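Local coordinates for protein phosphoribosylformylglycinamidine synthase 2 (Thermus thermophilus, PDB 3VIU) that is a member of the AIR synthase related (PurM-like) family that carries paired N- and C-terminal domains and binds adenosine-5'-diphosphate and a magnesium ion, at residues E76-A81 against K437-G442; L282-V287 against F343-R348; Q392-R397 against Y581-K586; M555-P560 against G688-K693. All blocks are in the same frame, centred on the assembly; numbering follows the deposited sequence.

Contact 1. Residues E76-A81 against K437-G442; sequences EGWAVA and KGTRLG
Leu-441 pushes its CD1 methyl into the corner between Glu-76 and Trp-78, and this is the tight part of the contact. Leu-441 CD1 lies 3.7 Å from Glu-76 CB and 3.8 Å from Trp-78 CD1, meeting the indole obliquely. Next to it Thr-439 CG2 reaches the same ring 3.8 Å from Trp-78 NE1, also at a slant. Glu-76 runs past Leu-441 in the opposite direction, its chain extended beyond CG, and carries its aliphatic part over the leucine until OE2 stops 3.7 Å from Thr-439 CB. The loose side is the solvent side: the glutamate is exposed, no hydrogen bond crosses between the segments, and Arg-440 NE remains 6.0 Å from Glu-76 OE1, a distant attraction at most. Thr-439 meets the contact through CB and CG2, while OG1 accepts from Leu-441 N (2.8 Å) in an ST turn and also bonds to Ile-436 O. Two hairpin turns of matching sheets thus meet. Strand 78-86 runs between strands 70-75 and 172-182, with Trp-78 resting on Leu-180 and in cation-pi contact with Arg-182, while strand 441-448 lies between strands 432-436 and 538-548.

Contact 2. Residues L282-V287 against F343-R348; sequences LHLDLV and FRVLFR
Phe-347 meets Asp-285 and Leu-284 obliquely: Asp-285 OD1 is 3.4 Å from Phe-347 CD2, with carboxylate and ring planes 36° apart, and Leu-284 CB comes near the same ring carbon. One face of this ring carries CG of the next residue, Arg-348, just past the strand end, over the ring centre. Phe-343 carries Val-345 CG2 on one face, displaced toward the rim, and touches Leu-282 CD2 at a slant through CZ (3.9 Å). The imidazole of His-283 lies alongside Leu-346, with CE1 only 3.3 Å from Leu-346 CD1, a tight approach, and has a water in plane at its edge. Between these side chains, which lie on both faces of the sheet, the backbones pair as parallel strands. Leu-282 N donates to Arg-344 O, Leu-346 N returns to Leu-282 O at 2.7 Å, and Leu-284 N reaches Leu-346 O as the chain turns into a 3-10 segment. That turn delivers Asp-285, whose OD1 accepts from Arg-348 N (3.0 Å) through its syn lone pair; the bond to OD2 is weak. The water accepts from Asp-285 N and donates to OD2, fixing the carboxylate further. Leu-284 CD1 packs on Val-345 CG1 at 3.5 Å. Arg-344 turns its charged end to Glu-354 and Glu-281. In the mixed seven-stranded sheet of the first AIR synthase related C-terminal domain, strand 279-283 lies between strands 331-338 and 342-347, the latter pairing onward with 350-356. Leu-300 of helix 296-301 covers Leu-282 and Val-345; Leu-269 of helix 264-275 also covers Leu-282.

Contact 3. Residues Q392-R397 against Y581-K586; sequences QEVLRR and YLLTGK
The last turn of helix 578-584 packs against helix 391-399, setting Leu-582 and Leu-583 against Arg-397 and Val-394. Leu-582 does most of the touching. Its CG is anti to the backbone N (chi1 174°), which sends the fork of methyls across to the other helix, where CD2 lies 3.7 Å from Arg-397 CB and CD1 4.0 Å from Arg-397 NE. The two side chains run at a slant to each other. A bend of the arginine at chi3 (67°) folds the guanidinium back over the leucine, so that Leu-582 CG and CD2 lie under one face of the flat group, CD2 toward its rim. Leu-583 approaches Arg-397 at about a right angle, with CD2 4.0 Å from NH1 and oblique to the guanidinium plane. Val-394 touches more loosely: CG1 is 4.3 Å from Leu-582 CD2 and CG2 is 4.4 Å from Leu-583 CD2. No hydrogen bond crosses between the two segments. Arg-397 NH2 faces the carbonyl of Leu-582 at 3.6 Å from its O, too far for a bond, though the negative end of the helix dipole would probably attract the cation. The helix then stops at Gly-585, where phi is positive, and Thr-584 OG1 accepts from Lys-586 N in an ST turn (3.0 Å). Behind the contact, Val-394 and Leu-583 both rest on Ala-389, and Phe-654 meets Val-394 and Leu-395. The far side of helix 391-399 leans on strand 702-707 through Trp-706, while Arg-396 forms a salt bridge with Glu-710.

Contact 4. Residues M555-P560 against G688-K693; sequences MGFRRP and GETGGK
Thr-690 reaches from the end of strand 684-690 to two parts of the loop 555-560, one with each of its branches. Thr-690 CB already lies 3.5 Å from Arg-559 O. Beyond it, chi1 of 58° places OG1 between the backbone N and the carbonyl carbon and swings CG2 the other way, anti to that carbon. OG1 donates to Arg-559 O over a short 2.5 Å; it sits in the carbonyl plane, on a lone pair, with a C=O...donor angle of 144°. Thr-690 OG1 is also 3.6 Å from Pro-560 CA. CG2, the other tip, settles over one face of the Phe-557 ring, displaced toward the rim, 3.3 Å from CD1. Thr-690 CG2 lies 3.7 Å from the centroid of the Phe-557 ring, 25° off the normal: a CH-pi contact. One residue further, Pro-560 CB rests on Gly-691 CA at 3.6 Å. Around the contact, Phe-557 also touches Met-633 and Thr-634 of helix 625-634, and both Phe-557 and Thr-690 touch Thr-664 of strand 661-665. Beyond these segments Thr-690 OG1 bonds with Glu-562 N, and its backbone pairs with Gly-561, so the loop is held on both sides of Pro-560. The buried hydroxyl is thereby satisfied twice, donating a hydrogen bond to the carbonyl of Arg-559 and accepting one from the amide of Glu-562, while the methyl is left to the aromatic face: one small side chain ties the loop to the strand end by both a polar and an apolar branch.

Contact 1 is a surface meeting; the other three are partly buried. Contacts 1 and 3 are built without any hydrogen bond across them, by aliphatic carbons that meet an indole obliquely and a guanidinium over one face. Contact 2, by contrast, is a true strand pair, its polar bonds backed by a hydrophobic layer, and contact 4 ties a loop to a strand end through one hydroxyl. The strand pair of contact 2 and strand 684-690 of contact 4 belong to different seven-stranded sheets of equal strand order; contacts 2 and 4 lie on opposite sides of the chain's centre. Contact 1 brings together the two N-terminal domains. Contacts 3 and 4 share a side, their nearest atoms about 11 Å apart.

Contact 1. Residues E76-A81 against K437-G442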
loop_
_atom_site.group_PDB
_atom_site.type_symbol
_atom_site.label_atom_id
_atom_site.label_comp_id
_atom_site.label_asym_id
_atom_site.label_seq_id
_atom_site.Cartn_x
_atom_site.Cartn_y
_atom_site.Cartn_z
ATOM N N GLU A 76 7.928 -0.764 23.663
ATOM C CA GLU A 76 7.459 0.031 24.784
ATOM C C GLU A 76 5.942 -0.063 24.956
ATOM O O GLU A 76 5.281 0.884 25.387
ATOM C CB GLU A 76 7.916 1.485 24.620
ATOM C CG GLU A 76 9.441 1.610 24.577
ATOM C CD GLU A 76 9.953 3.048 24.628
ATOM O OE1 GLU A 76 11.169 3.243 24.392
ATOM O OE2 GLU A 76 9.159 3.978 24.911
ATOM N N GLY A 77 5.398 -1.227 24.618
ATOM C CA GLY A 77 3.971 -1.440 24.765
ATOM C C GLY A 77 3.118 -1.032 23.583
ATOM O O GLY A 77 1.909 -1.266 23.597
ATOM N N TRP A 78 3.719 -0.422 22.564
ATOM C CA TRP A 78 2.947 -0.008 21.397
ATOM C C TRP A 78 2.960 -1.012 20.256
ATOM O O TRP A 78 3.896 -1.794 20.102
ATOM C CB TRP A 78 3.443 1.323 20.855
ATOM C CG TRP A 78 3.392 2.423 21.824
ATOM C CD1 TRP A 78 4.386 2.817 22.663
ATOM C CD2 TRP A 78 2.300 3.317 22.042
ATOM N NE1 TRP A 78 3.985 3.909 23.388
ATOM C CE2 TRP A 78 2.706 4.238 23.026
ATOM C CE3 TRP A 78 1.015 3.430 21.499
ATOM C CZ2 TRP A 78 1.875 5.264 23.481
ATOM C CZ3 TRP A 78 0.187 4.451 21.952
ATOM C CH2 TRP A 78 0.623 5.355 22.933
ATOM N N ALA A 79 1.904 -0.970 19.453
ATOM C CA ALA A 79 1.759 -1.847 18.294
ATOM C C ALA A 79 1.299 -0.980 17.127
ATOM O O ALA A 79 0.825 0.144 17.324
ATOM C CB ALA A 79 0.726 -2.936 18.578
ATOM N N VAL A 80 1.448 -1.495 15.913
ATOM C CA VAL A 80 1.034 -0.761 14.731
ATOM C C VAL A 80 0.247 -1.653 13.780
ATOM O O VAL A 80 0.692 -2.743 13.412
ATOM C CB VAL A 80 2.250 -0.163 13.982
ATOM C CG1 VAL A 80 1.837 0.337 12.609
ATOM C CG2 VAL A 80 2.829 0.983 14.782
ATOM N N ALA A 81 -0.936 -1.188 13.404
ATOM C CA ALA A 81 -1.771 -1.924 12.481
ATOM C C ALA A 81 -1.655 -1.224 11.139
ATOM O O ALA A 81 -1.538 -0.001 11.079
ATOM C CB ALA A 81 -3.218 -1.909 12.950
ATOM N N LYS A 437 5.000 10.701 20.167
ATOM C CA LYS A 437 5.253 11.653 21.240
ATOM C C LYS A 437 5.254 10.996 22.608
ATOM O O LYS A 437 4.467 10.093 22.872
ATOM C CB LYS A 437 4.208 12.773 21.215
ATOM C CG LYS A 437 4.218 13.624 19.960
ATOM C CD LYS A 437 3.164 14.712 20.066
ATOM C CE LYS A 437 2.998 15.459 18.759
ATOM N NZ LYS A 437 4.265 16.119 18.347
ATOM N N GLY A 438 6.145 11.465 23.474
ATOM C CA GLY A 438 6.238 10.911 24.809
ATOM C C GLY A 438 7.192 9.731 24.862
ATOM O O GLY A 438 7.498 9.230 25.945
ATOM N N THR A 439 7.659 9.285 23.694
ATOM C CA THR A 439 8.589 8.164 23.619
ATOM C C THR A 439 9.747 8.501 22.696
ATOM O O THR A 439 9.802 9.581 22.109
ATOM C CB THR A 439 7.930 6.893 23.046
ATOM O OG1 THR A 439 7.917 6.963 21.611
ATOM C CG2 THR A 439 6.507 6.742 23.569
ATOM N N ARG A 440 10.666 7.554 22.564
ATOM C CA ARG A 440 11.816 7.720 21.694
ATOM C C ARG A 440 11.551 6.927 20.425
ATOM O O ARG A 440 12.401 6.831 19.547
ATOM C CB ARG A 440 13.053 7.181 22.381
ATOM C CG ARG A 440 13.264 7.767 23.762
ATOM C CD ARG A 440 14.425 7.087 24.428
ATOM N NE ARG A 440 15.601 7.132 23.571
ATOM C CZ ARG A 440 16.709 6.447 23.805
ATOM N NH1 ARG A 440 16.781 5.662 24.875
ATOM N NH2 ARG A 440 17.741 6.553 22.974
ATOM N N LEU A 441 10.351 6.366 20.341
ATOM C CA LEU A 441 9.960 5.551 19.206
ATOM C C LEU A 441 9.541 6.312 17.959
ATOM O O LEU A 441 8.914 7.373 18.024
ATOM C CB LEU A 441 8.829 4.607 19.613
ATOM C CG LEU A 441 9.169 3.631 20.739
ATOM C CD1 LEU A 441 7.912 2.893 21.166
ATOM C CD2 LEU A 441 10.246 2.664 20.270
ATOM N N GLY A 442 9.899 5.731 16.821
ATOM C CA GLY A 442 9.565 6.290 15.530
ATOM C C GLY A 442 9.140 5.149 14.627
ATOM O O GLY A 442 9.760 4.082 14.633
#

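Contact 2. Residues L282-V287 against F343-R348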
loop_
_atom_site.group_PDB
_atom_site.type_symbol
_atom_site.label_atom_id
_atom_site.label_comp_id
_atom_site.label_asym_id
_atom_site.label_seq_id
_atom_site.Cartn_x
_atom_site.Cartn_y
_atom_site.Cartn_z
ATOM N N LEU A 282 -29.903 -11.626 11.781
ATOM C CA LEU A 282 -30.020 -10.200 11.489
ATOM C C LEU A 282 -31.483 -9.775 11.375
ATOM O O LEU A 282 -32.266 -10.382 10.649
ATOM C CB LEU A 282 -29.270 -9.864 10.187
ATOM C CG LEU A 282 -29.388 -8.447 9.600
ATOM C CD1 LEU A 282 -28.984 -7.393 10.624
ATOM C CD2 LEU A 282 -28.502 -8.348 8.365
ATOM N N HIS A 283 -31.844 -8.739 12.116
ATOM C CA HIS A 283 -33.201 -8.212 12.092
ATOM C C HIS A 283 -33.144 -6.947 11.244
ATOM O O HIS A 283 -32.858 -5.869 11.754
ATOM C CB HIS A 283 -33.651 -7.872 13.511
ATOM C CG HIS A 283 -33.753 -9.061 14.419
ATOM N ND1 HIS A 283 -34.898 -9.823 14.524
ATOM C CD2 HIS A 283 -32.853 -9.620 15.264
ATOM C CE1 HIS A 283 -34.697 -10.798 15.394
ATOM N NE2 HIS A 283 -33.465 -10.698 15.857
ATOM N N LEU A 284 -33.403 -7.079 9.950
ATOM C CA LEU A 284 -33.338 -5.926 9.064
ATOM C C LEU A 284 -34.239 -4.777 9.465
ATOM O O LEU A 284 -33.943 -3.626 9.147
ATOM C CB LEU A 284 -33.640 -6.329 7.615
ATOM C CG LEU A 284 -32.495 -7.066 6.910
ATOM C CD1 LEU A 284 -32.924 -7.475 5.502
ATOM C CD2 LEU A 284 -31.252 -6.170 6.874
ATOM N N ASP A 285 -35.326 -5.073 10.168
ATOM C CA ASP A 285 -36.245 -4.019 10.574
ATOM C C ASP A 285 -35.622 -3.054 11.567
ATOM O O ASP A 285 -36.083 -1.926 11.710
ATOM C CB ASP A 285 -37.524 -4.608 11.182
ATOM C CG ASP A 285 -38.293 -5.468 10.202
ATOM O OD1 ASP A 285 -38.428 -5.058 9.028
ATOM O OD2 ASP A 285 -38.770 -6.547 10.611
ATOM N N LEU A 286 -34.578 -3.491 12.259
ATOM C CA LEU A 286 -33.920 -2.627 13.234
ATOM C C LEU A 286 -32.811 -1.787 12.611
ATOM O O LEU A 286 -32.308 -0.848 13.237
ATOM C CB LEU A 286 -33.365 -3.466 14.387
ATOM C CG LEU A 286 -34.245 -3.572 15.637
ATOM C CD1 LEU A 286 -35.701 -3.445 15.282
ATOM C CD2 LEU A 286 -33.966 -4.889 16.332
ATOM N N VAL A 287 -32.443 -2.123 11.374
ATOM C CA VAL A 287 -31.395 -1.412 10.642
ATOM C C VAL A 287 -31.842 -0.001 10.212
ATOM O O VAL A 287 -32.849 0.157 9.524
ATOM C CB VAL A 287 -30.963 -2.229 9.373
ATOM C CG1 VAL A 287 -29.926 -1.470 8.568
ATOM C CG2 VAL A 287 -30.400 -3.571 9.791
ATOM N N PHE A 343 -26.410 -17.743 8.618
ATOM C CA PHE A 343 -26.661 -16.316 8.507
ATOM C C PHE A 343 -28.163 -16.261 8.247
ATOM O O PHE A 343 -28.619 -16.510 7.130
ATOM C CB PHE A 343 -25.900 -15.696 7.328
ATOM C CG PHE A 343 -26.092 -14.207 7.202
ATOM C CD1 PHE A 343 -26.249 -13.616 5.954
ATOM C CD2 PHE A 343 -26.131 -13.400 8.336
ATOM C CE1 PHE A 343 -26.447 -12.244 5.833
ATOM C CE2 PHE A 343 -26.328 -12.027 8.233
ATOM C CZ PHE A 343 -26.487 -11.446 6.977
ATOM N N ARG A 344 -28.929 -15.971 9.294
ATOM C CA ARG A 344 -30.381 -15.906 9.187
ATOM C C ARG A 344 -30.821 -14.454 9.109
ATOM O O ARG A 344 -30.522 -13.654 9.995
ATOM C CB ARG A 344 -31.029 -16.579 10.399
ATOM C CG ARG A 344 -32.548 -16.666 10.334
ATOM C CD ARG A 344 -33.096 -17.247 11.624
ATOM N NE ARG A 344 -32.593 -18.596 11.843
ATOM C CZ ARG A 344 -32.343 -19.111 13.041
ATOM N NH1 ARG A 344 -31.889 -20.351 13.145
ATOM N NH2 ARG A 344 -32.527 -18.385 14.135
ATOM N N VAL A 345 -31.539 -14.121 8.047
ATOM C CA VAL A 345 -31.999 -12.758 7.862
ATOM C C VAL A 345 -33.512 -12.614 8.038
ATOM O O VAL A 345 -34.302 -13.262 7.340
ATOM C CB VAL A 345 -31.581 -12.236 6.475
ATOM C CG1 VAL A 345 -31.941 -10.767 6.340
ATOM C CG2 VAL A 345 -30.079 -12.436 6.286
ATOM N N LEU A 346 -33.900 -11.772 8.989
ATOM C CA LEU A 346 -35.305 -11.513 9.272
ATOM C C LEU A 346 -35.716 -10.144 8.751
ATOM O O LEU A 346 -34.961 -9.174 8.842
ATOM C CB LEU A 346 -35.579 -11.575 10.779
ATOM C CG LEU A 346 -35.384 -12.920 11.483
ATOM C CD1 LEU A 346 -35.783 -12.789 12.947
ATOM C CD2 LEU A 346 -36.225 -13.991 10.802
ATOM N N PHE A 347 -36.918 -10.078 8.193
ATOM C CA PHE A 347 -37.448 -8.833 7.671
ATOM C C PHE A 347 -38.958 -8.880 7.802
ATOM O O PHE A 347 -39.593 -9.856 7.401
ATOM C CB PHE A 347 -37.056 -8.639 6.204
ATOM C CG PHE A 347 -37.605 -7.379 5.590
ATOM C CD1 PHE A 347 -38.545 -7.440 4.569
ATOM C CD2 PHE A 347 -37.167 -6.130 6.020
ATOM C CE1 PHE A 347 -39.044 -6.269 3.980
ATOM C CE2 PHE A 347 -37.655 -4.956 5.440
ATOM C CZ PHE A 347 -38.594 -5.026 4.418
ATOM N N ARG A 348 -39.522 -7.828 8.384
ATOM C CA ARG A 348 -40.957 -7.727 8.588
ATOM C C ARG A 348 -41.568 -9.058 9.021
ATOM O O ARG A 348 -42.497 -9.560 8.395
ATOM C CB ARG A 348 -41.625 -7.213 7.308
ATOM C CG ARG A 348 -41.174 -5.803 6.906
ATOM C CD ARG A 348 -41.780 -5.338 5.578
ATOM N NE ARG A 348 -43.238 -5.210 5.616
ATOM C CZ ARG A 348 -43.890 -4.162 6.116
ATOM N NH1 ARG A 348 -45.217 -4.140 6.103
ATOM N NH2 ARG A 348 -43.218 -3.132 6.624
HETATM O O HOH W 1 -36.199 -7.684 11.643
#

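Contact 3. Residues Q392-R397 against Y581-K586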
loop_
_atom_site.group_PDB
_atom_site.type_symbol
_atom_site.label_atom_id
_atom_site.label_comp_id
_atom_site.label_asym_id
_atom_site.label_seq_id
_atom_site.Cartn_x
_atom_site.Cartn_y
_atom_site.Cartn_z
ATOM N N GLN A 392 25.141 16.110 -19.474
ATOM C CA GLN A 392 24.820 17.426 -18.928
ATOM C C GLN A 392 23.325 17.624 -19.058
ATOM O O GLN A 392 22.671 18.150 -18.161
ATOM C CB GLN A 392 25.518 18.540 -19.712
ATOM C CG GLN A 392 26.956 18.844 -19.297
ATOM C CD GLN A 392 27.057 19.405 -17.889
ATOM O OE1 GLN A 392 26.118 20.019 -17.383
ATOM N NE2 GLN A 392 28.203 19.211 -17.258
ATOM N N GLU A 393 22.783 17.181 -20.186
ATOM C CA GLU A 393 21.364 17.342 -20.449
ATOM C C GLU A 393 20.487 16.166 -20.031
ATOM O O GLU A 393 19.308 16.348 -19.730
ATOM C CB GLU A 393 21.151 17.679 -21.928
ATOM C CG GLU A 393 20.265 18.902 -22.123
ATOM C CD GLU A 393 18.926 18.552 -22.736
ATOM O OE1 GLU A 393 17.943 19.282 -22.484
ATOM O OE2 GLU A 393 18.865 17.547 -23.483
ATOM N N VAL A 394 21.049 14.963 -20.001
ATOM C CA VAL A 394 20.268 13.807 -19.587
ATOM C C VAL A 394 19.779 13.929 -18.143
ATOM O O VAL A 394 18.635 13.584 -17.843
ATOM C CB VAL A 394 21.068 12.501 -19.751
ATOM C CG1 VAL A 394 20.422 11.373 -18.948
ATOM C CG2 VAL A 394 21.112 12.122 -21.227
ATOM N N LEU A 395 20.633 14.419 -17.251
ATOM C CA LEU A 395 20.236 14.568 -15.854
ATOM C C LEU A 395 19.098 15.578 -15.731
ATOM O O LEU A 395 18.152 15.359 -14.974
ATOM C CB LEU A 395 21.423 15.013 -14.993
ATOM C CG LEU A 395 21.094 15.401 -13.548
ATOM C CD1 LEU A 395 20.454 14.225 -12.817
ATOM C CD2 LEU A 395 22.358 15.851 -12.838
ATOM N N ARG A 396 19.188 16.680 -16.476
ATOM C CA ARG A 396 18.141 17.698 -16.441
ATOM C C ARG A 396 16.851 17.141 -17.029
ATOM O O ARG A 396 15.762 17.435 -16.537
ATOM C CB ARG A 396 18.558 18.959 -17.219
ATOM C CG ARG A 396 19.674 19.789 -16.564
ATOM C CD ARG A 396 19.742 21.209 -17.143
ATOM N NE ARG A 396 20.227 21.238 -18.520
ATOM C CZ ARG A 396 21.507 21.364 -18.860
ATOM N NH1 ARG A 396 22.439 21.481 -17.922
ATOM N NH2 ARG A 396 21.861 21.354 -20.139
ATOM N N ARG A 397 16.970 16.327 -18.073
ATOM C CA ARG A 397 15.785 15.751 -18.700
ATOM C C ARG A 397 15.112 14.710 -17.803
ATOM O O ARG A 397 13.884 14.578 -17.812
ATOM C CB ARG A 397 16.141 15.142 -20.063
ATOM C CG ARG A 397 16.459 16.192 -21.127
ATOM C CD ARG A 397 17.119 15.586 -22.360
ATOM N NE ARG A 397 16.247 14.691 -23.123
ATOM C CZ ARG A 397 16.674 13.883 -24.097
ATOM N NH1 ARG A 397 17.963 13.851 -24.426
ATOM N NH2 ARG A 397 15.812 13.107 -24.746
ATOM N N TYR A 581 14.132 4.745 -21.412
ATOM C CA TYR A 581 12.854 5.272 -21.868
ATOM C C TYR A 581 12.983 6.695 -22.394
ATOM O O TYR A 581 12.353 7.052 -23.381
ATOM C CB TYR A 581 11.832 5.261 -20.735
ATOM C CG TYR A 581 10.519 5.887 -21.125
ATOM C CD1 TYR A 581 9.630 5.221 -21.968
ATOM C CD2 TYR A 581 10.165 7.151 -20.660
ATOM C CE1 TYR A 581 8.420 5.795 -22.334
ATOM C CE2 TYR A 581 8.956 7.735 -21.020
ATOM C CZ TYR A 581 8.088 7.052 -21.858
ATOM O OH TYR A 581 6.889 7.622 -22.221
ATOM N N LEU A 582 13.796 7.501 -21.718
ATOM C CA LEU A 582 14.008 8.884 -22.116
ATOM C C LEU A 582 14.716 8.990 -23.461
ATOM O O LEU A 582 14.394 9.863 -24.262
ATOM C CB LEU A 582 14.836 9.623 -21.060
ATOM C CG LEU A 582 15.234 11.054 -21.445
ATOM C CD1 LEU A 582 14.058 11.975 -21.202
ATOM C CD2 LEU A 582 16.436 11.513 -20.629
ATOM N N LEU A 583 15.669 8.097 -23.711
ATOM C CA LEU A 583 16.430 8.130 -24.955
ATOM C C LEU A 583 15.859 7.348 -26.146
ATOM O O LEU A 583 16.173 7.655 -27.296
ATOM C CB LEU A 583 17.871 7.677 -24.686
ATOM C CG LEU A 583 18.642 8.543 -23.678
ATOM C CD1 LEU A 583 20.000 7.912 -23.400
ATOM C CD2 LEU A 583 18.802 9.963 -24.219
ATOM N N THR A 584 15.028 6.343 -25.887
ATOM C CA THR A 584 14.460 5.556 -26.981
ATOM C C THR A 584 12.948 5.662 -27.027
ATOM O O THR A 584 12.315 5.274 -28.008
ATOM C CB THR A 584 14.807 4.067 -26.848
ATOM O OG1 THR A 584 14.124 3.521 -25.710
ATOM C CG2 THR A 584 16.309 3.883 -26.694
ATOM N N GLY A 585 12.370 6.192 -25.961
ATOM C CA GLY A 585 10.929 6.303 -25.905
ATOM C C GLY A 585 10.315 4.935 -25.679
ATOM O O GLY A 585 9.100 4.779 -25.724
ATOM N N LYS A 586 11.152 3.939 -25.417
ATOM C CA LYS A 586 10.647 2.588 -25.222
ATOM C C LYS A 586 11.156 1.901 -23.958
ATOM O O LYS A 586 12.043 2.416 -23.268
ATOM C CB LYS A 586 10.977 1.755 -26.467
ATOM C CG LYS A 586 10.470 2.418 -27.761
ATOM C CD LYS A 586 10.464 1.477 -28.965
ATOM C CE LYS A 586 11.853 1.213 -29.513
ATOM N NZ LYS A 586 11.797 0.243 -30.646
#

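Contact 4. Residues M555-P560 against G688-K693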
loop_
_atom_site.group_PDB
_atom_site.type_symbol
_atom_site.label_atom_id
_atom_site.label_comp_id
_atom_site.label_asym_id
_atom_site.label_seq_id
_atom_site.Cartn_x
_atom_site.Cartn_y
_atom_site.Cartn_z
HETATM N N MSE A 555 17.593 12.014 3.774
HETATM C CA MSE A 555 18.344 12.064 2.532
HETATM C C MSE A 555 19.096 13.344 2.200
HETATM O O MSE A 555 20.077 13.303 1.464
HETATM C CB MSE A 555 17.405 11.767 1.378
HETATM C CG MSE A 555 16.452 12.908 1.124
HETATM SE SE MSE A 555 15.457 12.641 -0.485
HETATM C CE MSE A 555 16.920 12.763 -1.732
ATOM N N GLY A 556 18.639 14.476 2.717
ATOM C CA GLY A 556 19.282 15.733 2.380
ATOM C C GLY A 556 20.668 16.031 2.926
ATOM O O GLY A 556 20.947 15.792 4.107
ATOM N N PHE A 557 21.550 16.539 2.068
ATOM C CA PHE A 557 22.875 16.912 2.538
ATOM C C PHE A 557 22.593 18.050 3.509
ATOM O O PHE A 557 21.937 19.025 3.151
ATOM C CB PHE A 557 23.759 17.411 1.392
ATOM C CG PHE A 557 24.165 16.337 0.418
ATOM C CD1 PHE A 557 24.550 15.076 0.867
ATOM C CD2 PHE A 557 24.198 16.603 -0.950
ATOM C CE1 PHE A 557 24.964 14.097 -0.027
ATOM C CE2 PHE A 557 24.612 15.631 -1.859
ATOM C CZ PHE A 557 24.998 14.372 -1.398
ATOM N N ARG A 558 23.082 17.936 4.737
ATOM C CA ARG A 558 22.800 18.963 5.720
ATOM C C ARG A 558 23.894 19.970 6.004
ATOM O O ARG A 558 23.613 21.068 6.491
ATOM C CB ARG A 558 22.337 18.306 7.024
ATOM C CG ARG A 558 20.822 18.362 7.193
ATOM C CD ARG A 558 20.345 17.649 8.446
ATOM N NE ARG A 558 20.456 16.200 8.326
ATOM C CZ ARG A 558 19.990 15.342 9.226
ATOM N NH1 ARG A 558 20.131 14.040 9.039
ATOM N NH2 ARG A 558 19.383 15.787 10.319
ATOM N N ARG A 559 25.134 19.613 5.692
ATOM C CA ARG A 559 26.252 20.510 5.948
ATOM C C ARG A 559 27.433 20.223 5.039
ATOM O O ARG A 559 27.621 19.094 4.583
ATOM C CB ARG A 559 26.693 20.388 7.411
ATOM C CG ARG A 559 26.680 18.953 7.933
ATOM C CD ARG A 559 27.318 18.800 9.317
ATOM N NE ARG A 559 26.663 19.601 10.349
ATOM C CZ ARG A 559 27.023 20.840 10.684
ATOM N NH1 ARG A 559 28.042 21.435 10.069
ATOM N NH2 ARG A 559 26.369 21.488 11.641
ATOM N N PRO A 560 28.245 21.250 4.760
ATOM C CA PRO A 560 29.422 21.087 3.899
ATOM C C PRO A 560 30.570 20.383 4.632
ATOM O O PRO A 560 30.637 20.424 5.862
ATOM C CB PRO A 560 29.771 22.524 3.528
ATOM C CG PRO A 560 29.372 23.284 4.764
ATOM C CD PRO A 560 28.032 22.669 5.098
ATOM N N GLY A 688 33.408 11.577 -2.627
ATOM C CA GLY A 688 33.871 12.941 -2.405
ATOM C C GLY A 688 33.308 13.586 -1.145
ATOM O O GLY A 688 33.248 12.952 -0.089
ATOM N N GLU A 689 32.901 14.850 -1.243
ATOM C CA GLU A 689 32.342 15.560 -0.095
ATOM C C GLU A 689 31.159 16.454 -0.454
ATOM O O GLU A 689 30.887 16.709 -1.629
ATOM C CB GLU A 689 33.421 16.404 0.611
ATOM C CG GLU A 689 34.209 17.343 -0.286
ATOM C CD GLU A 689 35.064 18.338 0.501
ATOM O OE1 GLU A 689 35.503 18.000 1.620
ATOM O OE2 GLU A 689 35.312 19.458 -0.005
ATOM N N THR A 690 30.460 16.933 0.569
ATOM C CA THR A 690 29.309 17.802 0.363
ATOM C C THR A 690 29.736 19.255 0.439
ATOM O O THR A 690 30.855 19.561 0.862
ATOM C CB THR A 690 28.222 17.568 1.436
ATOM O OG1 THR A 690 28.784 17.786 2.740
ATOM C CG2 THR A 690 27.680 16.154 1.350
ATOM N N GLY A 691 28.840 20.146 0.026
ATOM C CA GLY A 691 29.131 21.564 0.081
ATOM C C GLY A 691 28.972 22.298 -1.233
ATOM O O GLY A 691 28.962 21.693 -2.309
ATOM N N GLY A 692 28.836 23.617 -1.131
ATOM C CA GLY A 692 28.709 24.451 -2.309
ATOM C C GLY A 692 27.323 24.532 -2.901
ATOM O O GLY A 692 26.390 23.898 -2.413
ATOM N N LYS A 693 27.193 25.320 -3.964
ATOM C CA LYS A 693 25.918 25.489 -4.637
ATOM C C LYS A 693 25.946 24.866 -6.020
ATOM O O LYS A 693 25.379 25.401 -6.973
ATOM C CB LYS A 693 25.548 26.973 -4.731
ATOM C CG LYS A 693 25.079 27.577 -3.410
ATOM C CD LYS A 693 26.167 28.416 -2.753
ATOM C CE LYS A 693 25.662 29.067 -1.461
ATOM N NZ LYS A 693 26.609 30.094 -0.918
#